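Local atomic coordinates of ESX secretion system protein EccC (Thermomonospora curvata, PDB entry 4NH0), a protein that forms the weakly active cytoplasmic ATPase motor of an ESX (type VII) secretion system, which exports proteins such as EsxA and EsxB, and might be its translocase subunit. Residues 624-635 with 646-654. Residues are numbered along the deposited sequence; the frame is centred on the assembly and turned at random.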
ATOM      1  N   TRP A 624     -25.380  -1.876  -0.528  1.00 72.22           N
ATOM      2  CA  TRP A 624     -24.585  -2.980  -0.002  1.00 75.56           C
ATOM      3  C   TRP A 624     -24.404  -2.852   1.505  1.00 75.59           C
ATOM      4  O   TRP A 624     -24.282  -1.748   2.035  1.00 76.45           O
ATOM      5  CB  TRP A 624     -23.219  -3.043  -0.688  1.00 78.06           C
ATOM      6  CG  TRP A 624     -22.505  -4.343  -0.463  1.00 81.46           C
ATOM      7  CD1 TRP A 624     -23.070  -5.539  -0.132  1.00 88.01           C
ATOM      8  CD2 TRP A 624     -21.093  -4.577  -0.545  1.00 74.81           C
ATOM      9  NE1 TRP A 624     -22.101  -6.503  -0.006  1.00 88.71           N
ATOM     10  CE2 TRP A 624     -20.879  -5.938  -0.254  1.00 74.51           C
ATOM     11  CE3 TRP A 624     -19.992  -3.768  -0.837  1.00 85.20           C
ATOM     12  CZ2 TRP A 624     -19.607  -6.508  -0.247  1.00 81.97           C
ATOM     13  CZ3 TRP A 624     -18.732  -4.336  -0.829  1.00 85.54           C
ATOM     14  CH2 TRP A 624     -18.551  -5.692  -0.536  1.00 81.07           C
ATOM     15  N   GLU A 625     -24.395  -3.991   2.189  1.00 86.25           N
ATOM     16  CA  GLU A 625     -24.209  -4.032   3.633  1.00 82.21           C
ATOM     17  C   GLU A 625     -22.857  -3.452   4.036  1.00 85.09           C
ATOM     18  O   GLU A 625     -22.742  -2.771   5.055  1.00 92.45           O
ATOM     19  CB  GLU A 625     -24.344  -5.472   4.141  1.00 98.23           C
ATOM     20  CG  GLU A 625     -23.427  -5.827   5.303  1.00121.64           C
ATOM     21  CD  GLU A 625     -23.660  -7.230   5.825  1.00124.92           C
ATOM     22  OE1 GLU A 625     -24.177  -8.072   5.062  1.00116.27           O
ATOM     23  OE2 GLU A 625     -23.321  -7.493   6.998  1.00120.54           O
ATOM     24  N   TRP A 626     -21.840  -3.712   3.220  1.00 83.45           N
ATOM     25  CA  TRP A 626     -20.480  -3.293   3.538  1.00 75.61           C
ATOM     26  C   TRP A 626     -20.089  -1.975   2.879  1.00 77.86           C
ATOM     27  O   TRP A 626     -18.926  -1.771   2.535  1.00 77.97           O
ATOM     28  CB  TRP A 626     -19.486  -4.384   3.136  1.00 77.65           C
ATOM     29  CG  TRP A 626     -19.537  -5.577   4.029  1.00 82.00           C
ATOM     30  CD1 TRP A 626     -20.079  -6.795   3.743  1.00 94.10           C
ATOM     31  CD2 TRP A 626     -19.039  -5.664   5.368  1.00 85.47           C
ATOM     32  NE1 TRP A 626     -19.942  -7.638   4.819  1.00104.89           N
ATOM     33  CE2 TRP A 626     -19.308  -6.966   5.830  1.00 97.61           C
ATOM     34  CE3 TRP A 626     -18.389  -4.767   6.220  1.00 85.00           C
ATOM     35  CZ2 TRP A 626     -18.949  -7.393   7.106  1.00107.53           C
ATOM     36  CZ3 TRP A 626     -18.033  -5.193   7.484  1.00 85.50           C
ATOM     37  CH2 TRP A 626     -18.314  -6.494   7.915  1.00 98.09           C
ATOM     38  N   ARG A 627     -21.054  -1.079   2.710  1.00 81.50           N
ATOM     39  CA  ARG A 627     -20.758   0.248   2.190  1.00 73.90           C
ATOM     40  C   ARG A 627     -20.711   1.256   3.329  1.00 77.76           C
ATOM     41  O   ARG A 627     -21.681   1.413   4.069  1.00 84.99           O
ATOM     42  CB  ARG A 627     -21.796   0.678   1.153  1.00 70.78           C
ATOM     43  CG  ARG A 627     -21.386   1.909   0.360  1.00 67.80           C
ATOM     44  CD  ARG A 627     -22.578   2.789   0.042  1.00 71.20           C
ATOM     45  NE  ARG A 627     -23.130   3.392   1.250  1.00 74.17           N
ATOM     46  CZ  ARG A 627     -22.650   4.492   1.819  1.00 74.55           C
ATOM     47  NH1 ARG A 627     -21.603   5.111   1.291  1.00 65.14           N
ATOM     48  NH2 ARG A 627     -23.213   4.972   2.918  1.00 65.14           N
ATOM     49  N   GLY A 628     -19.580   1.936   3.470  1.00 67.87           N
ATOM     50  CA  GLY A 628     -19.417   2.924   4.520  1.00 73.49           C
ATOM     51  C   GLY A 628     -19.125   2.297   5.867  1.00 71.62           C
ATOM     52  O   GLY A 628     -19.443   2.867   6.910  1.00 89.28           O
ATOM     53  N   ARG A 629     -18.518   1.115   5.845  1.00 63.55           N
ATOM     54  CA  ARG A 629     -18.155   0.414   7.070  1.00 63.04           C
ATOM     55  C   ARG A 629     -16.663   0.559   7.338  1.00 59.32           C
ATOM     56  O   ARG A 629     -16.103  -0.136   8.186  1.00 55.38           O
ATOM     57  CB  ARG A 629     -18.538  -1.063   6.972  1.00 75.55           C
ATOM     58  CG  ARG A 629     -19.973  -1.300   6.532  1.00 75.57           C
ATOM     59  CD  ARG A 629     -20.955  -1.136   7.679  1.00 73.55           C
ATOM     60  NE  ARG A 629     -20.940  -2.284   8.581  1.00 85.51           N
ATOM     61  CZ  ARG A 629     -20.200  -2.361   9.681  1.00100.71           C
ATOM     62  NH1 ARG A 629     -19.410  -1.352  10.024  1.00 95.02           N
ATOM     63  NH2 ARG A 629     -20.250  -3.446  10.441  1.00 96.63           N
ATOM     64  N   LEU A 630     -16.032   1.468   6.597  1.00 55.16           N
ATOM     65  CA  LEU A 630     -14.592   1.705   6.663  1.00 52.50           C
ATOM     66  C   LEU A 630     -13.777   0.452   6.374  1.00 56.89           C
ATOM     67  O   LEU A 630     -12.656   0.306   6.858  1.00 55.91           O
ATOM     68  CB  LEU A 630     -14.198   2.279   8.024  1.00 57.29           C
ATOM     69  CG  LEU A 630     -14.406   3.784   8.180  1.00 48.12           C
ATOM     70  CD1 LEU A 630     -13.773   4.264   9.466  1.00 64.89           C
ATOM     71  CD2 LEU A 630     -13.829   4.531   6.992  1.00 45.05           C
ATOM     72  N   HIS A 631     -14.344  -0.448   5.580  1.00 64.89           N
ATOM     73  CA  HIS A 631     -13.608  -1.605   5.096  1.00 59.63           C
ATOM     74  C   HIS A 631     -13.209  -1.384   3.644  1.00 63.98           C
ATOM     75  O   HIS A 631     -13.978  -0.831   2.860  1.00 67.30           O
ATOM     76  CB  HIS A 631     -14.437  -2.881   5.234  1.00 72.73           C
ATOM     77  CG  HIS A 631     -14.526  -3.394   6.637  1.00 65.12           C
ATOM     78  ND1 HIS A 631     -15.148  -2.696   7.648  1.00 74.58           N
ATOM     79  CD2 HIS A 631     -14.071  -4.540   7.196  1.00 71.11           C
ATOM     80  CE1 HIS A 631     -15.072  -3.388   8.771  1.00 77.66           C
ATOM     81  NE2 HIS A 631     -14.424  -4.511   8.523  1.00 77.57           N
ATOM     82  N   ALA A 632     -12.002  -1.809   3.291  1.00 59.54           N
ATOM     83  CA  ALA A 632     -11.496  -1.614   1.939  1.00 67.55           C
ATOM     84  C   ALA A 632     -10.849  -2.880   1.398  1.00 72.47           C
ATOM     85  O   ALA A 632     -10.061  -3.528   2.085  1.00 69.08           O
ATOM     86  CB  ALA A 632     -10.507  -0.464   1.907  1.00 76.36           C
ATOM     87  N   VAL A 633     -11.190  -3.227   0.162  1.00 78.90           N
ATOM     88  CA  VAL A 633     -10.587  -4.373  -0.503  1.00 71.18           C
ATOM     89  C   VAL A 633      -9.356  -3.916  -1.282  1.00 62.95           C
ATOM     90  O   VAL A 633      -9.397  -2.911  -1.989  1.00 67.32           O
ATOM     91  CB  VAL A 633     -11.590  -5.075  -1.443  1.00 66.43           C
ATOM     92  CG1 VAL A 633     -12.249  -4.070  -2.375  1.00 71.17           C
ATOM     93  CG2 VAL A 633     -10.908  -6.182  -2.225  1.00 71.01           C
ATOM     94  N   VAL A 634      -8.259  -4.649  -1.135  1.00 70.91           N
ATOM     95  CA  VAL A 634      -6.985  -4.223  -1.701  1.00 57.37           C
ATOM     96  C   VAL A 634      -6.472  -5.158  -2.796  1.00 77.40           C
ATOM     97  O   VAL A 634      -6.038  -4.698  -3.852  1.00 87.87           O
ATOM     98  CB  VAL A 634      -5.918  -4.090  -0.594  1.00 61.89           C
ATOM     99  CG1 VAL A 634      -4.524  -4.329  -1.145  1.00 74.92           C
ATOM    100  CG2 VAL A 634      -6.013  -2.722   0.061  1.00 77.34           C
ATOM    101  N   GLY A 635      -6.527  -6.464  -2.556  1.00 81.09           N
ATOM    102  CA  GLY A 635      -6.008  -7.414  -3.522  1.00 67.75           C
ATOM    103  C   GLY A 635      -6.596  -8.806  -3.423  1.00 74.80           C
ATOM    104  O   GLY A 635      -7.753  -8.980  -3.048  1.00 74.83           O
ATOM    105  N   ASP A 646      -8.711 -15.753  -1.443  1.00 99.67           N
ATOM    106  CA  ASP A 646      -9.575 -14.774  -0.829  1.00 84.68           C
ATOM    107  C   ASP A 646      -9.250 -13.367  -1.221  1.00 85.30           C
ATOM    108  O   ASP A 646      -8.098 -13.035  -1.433  1.00 87.45           O
ATOM    109  CB  ASP A 646      -9.451 -14.875   0.673  1.00 76.16           C
ATOM    110  CG  ASP A 646      -9.839 -16.202   1.186  1.00 87.14           C
ATOM    111  OD1 ASP A 646     -10.599 -16.892   0.500  1.00 93.12           O
ATOM    112  OD2 ASP A 646      -9.390 -16.557   2.280  1.00 84.93           O
ATOM    113  N   PRO A 647     -10.263 -12.523  -1.265  1.00 75.38           N
ATOM    114  CA  PRO A 647     -10.073 -11.089  -1.382  1.00 77.52           C
ATOM    115  C   PRO A 647      -9.484 -10.582  -0.095  1.00 80.56           C
ATOM    116  O   PRO A 647      -9.778 -11.114   0.947  1.00 82.95           O
ATOM    117  CB  PRO A 647     -11.487 -10.568  -1.514  1.00 73.21           C
ATOM    118  CG  PRO A 647     -12.264 -11.702  -2.028  1.00 68.12           C
ATOM    119  CD  PRO A 647     -11.673 -12.889  -1.361  1.00 70.92           C
ATOM    120  N   TYR A 648      -8.663  -9.555  -0.168  1.00 71.36           N
ATOM    121  CA  TYR A 648      -7.950  -9.062   0.976  1.00 73.99           C
ATOM    122  C   TYR A 648      -8.696  -7.865   1.459  1.00 84.62           C
ATOM    123  O   TYR A 648      -8.896  -6.947   0.704  1.00 90.67           O
ATOM    124  CB  TYR A 648      -6.594  -8.605   0.495  1.00 82.48           C
ATOM    125  CG  TYR A 648      -5.574  -8.404   1.555  1.00 82.75           C
ATOM    126  CD1 TYR A 648      -5.841  -8.690   2.864  1.00 96.48           C
ATOM    127  CD2 TYR A 648      -4.338  -7.933   1.239  1.00120.58           C
ATOM    128  CE1 TYR A 648      -4.890  -8.510   3.836  1.00105.71           C
ATOM    129  CE2 TYR A 648      -3.385  -7.749   2.202  1.00139.65           C
ATOM    130  CZ  TYR A 648      -3.673  -8.035   3.495  1.00115.08           C
ATOM    131  OH  TYR A 648      -2.721  -7.854   4.450  1.00106.89           O
ATOM    132  N   TRP A 649      -9.100  -7.862   2.719  1.00 84.04           N
ATOM    133  CA  TRP A 649      -9.917  -6.802   3.244  1.00 69.21           C
ATOM    134  C   TRP A 649      -9.297  -6.229   4.444  1.00 76.87           C
ATOM    135  O   TRP A 649      -8.698  -6.946   5.244  1.00 77.46           O
ATOM    136  CB  TRP A 649     -11.269  -7.322   3.640  1.00 67.81           C
ATOM    137  CG  TRP A 649     -12.212  -7.468   2.503  1.00 64.95           C
ATOM    138  CD1 TRP A 649     -12.501  -8.602   1.801  1.00 76.77           C
ATOM    139  CD2 TRP A 649     -13.030  -6.443   1.909  1.00 65.46           C
ATOM    140  NE1 TRP A 649     -13.412  -8.351   0.839  1.00 79.71           N
ATOM    141  CE2 TRP A 649     -13.769  -7.077   0.853  1.00 71.89           C
ATOM    142  CE3 TRP A 649     -13.211  -5.117   2.134  1.00 63.89           C
ATOM    143  CZ2 TRP A 649     -14.647  -6.396   0.073  1.00 73.60           C
ATOM    144  CZ3 TRP A 649     -14.100  -4.437   1.340  1.00 62.85           C
ATOM    145  CH2 TRP A 649     -14.800  -5.061   0.335  1.00 63.03           C
ATOM    146  N   LEU A 650      -9.459  -4.930   4.605  1.00 77.63           N
ATOM    147  CA  LEU A 650      -8.854  -4.197   5.685  1.00 65.87           C
ATOM    148  C   LEU A 650      -9.918  -3.565   6.547  1.00 66.34           C
ATOM    149  O   LEU A 650     -10.892  -3.071   6.046  1.00 65.84           O
ATOM    150  CB  LEU A 650      -7.966  -3.124   5.100  1.00 74.96           C
ATOM    151  CG  LEU A 650      -6.550  -3.502   4.713  1.00 58.90           C
ATOM    152  CD1 LEU A 650      -6.495  -4.918   4.219  1.00 66.97           C
ATOM    153  CD2 LEU A 650      -6.043  -2.566   3.650  1.00 78.42           C
ATOM    154  N   ASP A 651      -9.726  -3.600   7.853  1.00 60.62           N
ATOM    155  CA  ASP A 651     -10.678  -3.052   8.810  1.00 61.88           C
ATOM    156  C   ASP A 651     -10.121  -1.775   9.422  1.00 66.98           C
ATOM    157  O   ASP A 651      -9.512  -1.801  10.490  1.00 61.10           O
ATOM    158  CB  ASP A 651     -10.999  -4.072   9.905  1.00 78.20           C
ATOM    159  CG  ASP A 651     -12.226  -3.692  10.716  1.00 71.20           C
ATOM    160  OD1 ASP A 651     -12.717  -2.555  10.567  1.00 58.98           O
ATOM    161  OD2 ASP A 651     -12.698  -4.533  11.508  1.00 90.04           O
ATOM    162  N   LEU A 652     -10.337  -0.657   8.740  1.00 63.67           N
ATOM    163  CA  LEU A 652      -9.831   0.629   9.200  1.00 64.14           C
ATOM    164  C   LEU A 652     -10.839   1.321  10.111  1.00 65.17           C
ATOM    165  O   LEU A 652     -10.763   2.529  10.331  1.00 63.71           O
ATOM    166  CB  LEU A 652      -9.496   1.527   8.009  1.00 59.88           C
ATOM    167  CG  LEU A 652      -8.640   0.894   6.909  1.00 52.24           C
ATOM    168  CD1 LEU A 652      -8.278   1.921   5.851  1.00 39.95           C
ATOM    169  CD2 LEU A 652      -7.390   0.259   7.494  1.00 57.96           C
ATOM    170  N   SER A 653     -11.777   0.546  10.643  1.00 64.36           N
ATOM    171  CA  SER A 653     -12.829   1.084  11.497  1.00 44.98           C
ATOM    172  C   SER A 653     -12.377   1.247  12.943  1.00 55.30           C
ATOM    173  O   SER A 653     -13.200   1.253  13.857  1.00 58.04           O
ATOM    174  CB  SER A 653     -14.064   0.186  11.441  1.00 48.59           C
ATOM    175  OG  SER A 653     -15.037   0.599  12.384  1.00105.18           O
ATOM    176  N   GLY A 654     -11.072   1.382  13.148  1.00 68.05           N
ATOM    177  CA  GLY A 654     -10.531   1.566  14.481  1.00 62.96           C
ATOM    178  C   GLY A 654      -9.493   0.524  14.842  1.00 60.87           C
ATOM    179  O   GLY A 654      -9.568  -0.621  14.397  1.00 81.09           O
TER
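His-631 and Trp-649 lie on the same face of an antiparallel strand pair, each reaching across to the neighbouring strand. Followed outward, His-631 CB sits beside Trp-649 CE3 and Leu-650 O; CG and CD2 pass the same carbonyl, CD2 also nearing Asp-651 CA, which lies over one ring face, 18° off the normal. ND1 turns back along its own chain and donates to Arg-629 O (2.8 Å) in the ring plane, which helps to fix the ring's rotation, while CE1 and NE2 lie against the Asp-651 carboxylate without a hydrogen bond, its plane 34° from the ring's. Trp-626 CZ3 covers the other ring face. A leucine in place of His-631 would probably leave Arg-629 O without this donor and the Asp-651 carboxylate against an apolar group. Asp-651 OD1 accepts from Ser-653 N (3.2 Å), closing an Asx turn at the strand's end. With CG anti to its carbonyl carbon (chi1 -81°), Trp-649 lays its six-membered ring over Val-633 CB, a CH-pi contact 3.5 Å from the centroid; its CH2 comes to the edge of the Trp-624 ring, at CH2. Leu-650, on the opposite face with Ala-632, touches Val-634 CG2 with its CD2, and Ala-632 packs on helix 669-683. Ala-632 and Leu-650 form a hydrogen-bonded antiparallel pair, each N donating to the other's O. This is the beta hairpin of strands 631-639 and 644-651, edging the central sheet of the second FtsK-type P-loop ATPase domain, with Val-634 near the ATP-binding Thr-863.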